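Local structure of elongin-C (Saccharomyces cerevisiae, 5ZB2) at residues B[51-56]-B[91-96]. The protein links the cullin CUL3 to the substrate receptor ELA1 in a ubiquitin ligase that polyubiquitylates monoubiquitylated RNA polymerase II subunit RPO21, and plays a role in global genomic repair. Sequence-based numbering, arbitrary orientation.
Sequences KQFDSH and SLELLL
F53, in the loop leading into helix 55-71, and E93, on helix 91-101, lie alongside, their side chains heading opposite ways. E93 OE2 lies at the ring edge, near its plane, 4.1 Å from F53 CD1, with the carboxylate plane turned 40° from the ring. Farther along the ring, F53 CZ comes within 4.2 Å of backbone L96 C, while L58 of helix 55-71 also touches this phenyl group. Next comes D54, at the N-cap position, whose side chain makes no capping bond. Its end comes close to E93: D54 OD2 stands 3.7 Å from E93 OE2, the two carboxylates nearly perpendicular at 78°. H56 closes the row: its NE2 gives D54 OD2 a weak hydrogen bond of 3.4 Å, and its CE1 sits 4.1 Å from E93 OE1. E93 gets there with CG anti to the backbone N (chi1 -172°) and an extended chain, brushing I57 as well. Cut back to an alanine, E93 would probably leave the F53 edge less covered and H56 with D54 as its one acidic neighbour in this contact. Joining the loop and first turn of helix 55-71 to helix 91-101 in this POZ-type fold, the surface contact sets two like charges close together, so a protonated H56 would probably ease their repulsion.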
loop_
_atom_site.group_PDB
_atom_site.type_symbol
_atom_site.label_atom_id
_atom_site.label_comp_id
_atom_site.label_asym_id
_atom_site.label_seq_id
_atom_site.Cartn_x
_atom_site.Cartn_y
_atom_site.Cartn_z
ATOM N N LYS B 51 -32.338 5.269 27.341
ATOM C CA LYS B 51 -32.872 5.058 26.009
ATOM C C LYS B 51 -31.733 4.725 25.045
ATOM O O LYS B 51 -30.550 4.874 25.360
ATOM C CB LYS B 51 -33.634 6.294 25.538
ATOM C CG LYS B 51 -34.795 6.685 26.443
ATOM C CD LYS B 51 -35.520 7.917 25.922
ATOM C CE LYS B 51 -36.701 8.281 26.807
ATOM N NZ LYS B 51 -37.445 9.463 26.289
ATOM N N GLN B 52 -32.108 4.259 23.856
ATOM C CA GLN B 52 -31.181 3.894 22.787
ATOM C C GLN B 52 -30.409 2.614 23.078
ATOM O O GLN B 52 -29.500 2.264 22.315
ATOM C CB GLN B 52 -30.180 5.018 22.494
ATOM C CG GLN B 52 -30.818 6.347 22.125
ATOM C CD GLN B 52 -29.802 7.472 22.034
ATOM O OE1 GLN B 52 -28.660 7.327 22.467
ATOM N NE2 GLN B 52 -30.217 8.599 21.468
ATOM N N PHE B 53 -30.738 1.901 24.156
ATOM C CA PHE B 53 -30.073 0.651 24.499
ATOM C C PHE B 53 -31.118 -0.406 24.820
ATOM O O PHE B 53 -32.053 -0.150 25.584
ATOM C CB PHE B 53 -29.121 0.834 25.689
ATOM C CG PHE B 53 -27.866 1.596 25.356
ATOM C CD1 PHE B 53 -27.247 1.447 24.125
ATOM C CD2 PHE B 53 -27.304 2.459 26.281
ATOM C CE1 PHE B 53 -26.095 2.144 23.823
ATOM C CE2 PHE B 53 -26.151 3.162 25.983
ATOM C CZ PHE B 53 -25.546 3.003 24.752
ATOM N N ASP B 54 -30.948 -1.591 24.239
ATOM C CA ASP B 54 -31.902 -2.675 24.396
ATOM C C ASP B 54 -31.741 -3.349 25.758
ATOM O O ASP B 54 -30.806 -3.079 26.518
ATOM C CB ASP B 54 -31.732 -3.700 23.275
ATOM C CG ASP B 54 -31.933 -3.096 21.898
ATOM O OD1 ASP B 54 -32.721 -2.135 21.778
ATOM O OD2 ASP B 54 -31.299 -3.582 20.937
ATOM N N SER B 55 -32.675 -4.254 26.055
ATOM C CA SER B 55 -32.697 -4.908 27.358
ATOM C C SER B 55 -31.503 -5.835 27.537
ATOM O O SER B 55 -30.934 -5.919 28.633
ATOM C CB SER B 55 -34.007 -5.678 27.522
ATOM O OG SER B 55 -35.121 -4.811 27.392
ATOM N N HIS B 56 -31.108 -6.542 26.477
ATOM C CA HIS B 56 -29.989 -7.473 26.584
ATOM C C HIS B 56 -28.673 -6.749 26.840
ATOM O O HIS B 56 -27.758 -7.325 27.439
ATOM C CB HIS B 56 -29.893 -8.320 25.314
ATOM C CG HIS B 56 -29.672 -7.524 24.067
ATOM N ND1 HIS B 56 -28.426 -7.347 23.506
ATOM C CD2 HIS B 56 -30.540 -6.857 23.270
ATOM C CE1 HIS B 56 -28.535 -6.607 22.418
ATOM N NE2 HIS B 56 -29.808 -6.295 22.253
ATOM N N SER B 91 -21.097 -7.177 20.541
ATOM C CA SER B 91 -19.825 -6.572 20.923
ATOM C C SER B 91 -19.784 -5.088 20.571
ATOM O O SER B 91 -19.305 -4.271 21.365
ATOM C CB SER B 91 -18.667 -7.318 20.261
ATOM O OG SER B 91 -18.842 -7.404 18.859
ATOM N N LEU B 92 -20.285 -4.716 19.391
ATOM C CA LEU B 92 -20.258 -3.312 18.991
ATOM C C LEU B 92 -21.160 -2.472 19.887
ATOM O O LEU B 92 -20.715 -1.490 20.493
ATOM C CB LEU B 92 -20.672 -3.167 17.524
ATOM C CG LEU B 92 -19.622 -3.516 16.467
ATOM C CD1 LEU B 92 -20.209 -3.369 15.070
ATOM C CD2 LEU B 92 -18.375 -2.650 16.604
ATOM N N GLU B 93 -22.439 -2.843 19.987
ATOM C CA GLU B 93 -23.373 -2.053 20.783
ATOM C C GLU B 93 -22.936 -1.991 22.242
ATOM O O GLU B 93 -23.078 -0.951 22.896
ATOM C CB GLU B 93 -24.784 -2.630 20.668
ATOM C CG GLU B 93 -25.856 -1.758 21.305
ATOM C CD GLU B 93 -27.262 -2.249 21.017
ATOM O OE1 GLU B 93 -27.408 -3.250 20.283
ATOM O OE2 GLU B 93 -28.223 -1.632 21.524
ATOM N N LEU B 94 -22.389 -3.089 22.769
ATOM C CA LEU B 94 -21.928 -3.079 24.154
ATOM C C LEU B 94 -20.733 -2.150 24.339
ATOM O O LEU B 94 -20.597 -1.525 25.397
ATOM C CB LEU B 94 -21.575 -4.496 24.608
ATOM C CG LEU B 94 -21.207 -4.656 26.088
ATOM C CD1 LEU B 94 -22.335 -4.179 26.994
ATOM C CD2 LEU B 94 -20.852 -6.103 26.407
ATOM N N LEU B 95 -19.861 -2.045 23.334
ATOM C CA LEU B 95 -18.755 -1.096 23.417
ATOM C C LEU B 95 -19.276 0.327 23.566
ATOM O O LEU B 95 -18.785 1.096 24.402
ATOM C CB LEU B 95 -17.860 -1.215 22.180
ATOM C CG LEU B 95 -16.785 -0.132 22.024
ATOM C CD1 LEU B 95 -15.887 -0.058 23.255
ATOM C CD2 LEU B 95 -15.960 -0.396 20.781
ATOM N N LEU B 96 -20.278 0.693 22.764
ATOM C CA LEU B 96 -20.838 2.038 22.844
ATOM C C LEU B 96 -21.441 2.304 24.219
ATOM O O LEU B 96 -21.320 3.413 24.753
ATOM C CB LEU B 96 -21.890 2.234 21.751
ATOM C CG LEU B 96 -21.413 2.051 20.310
ATOM C CD1 LEU B 96 -22.555 2.316 19.334
ATOM C CD2 LEU B 96 -20.224 2.956 20.004
#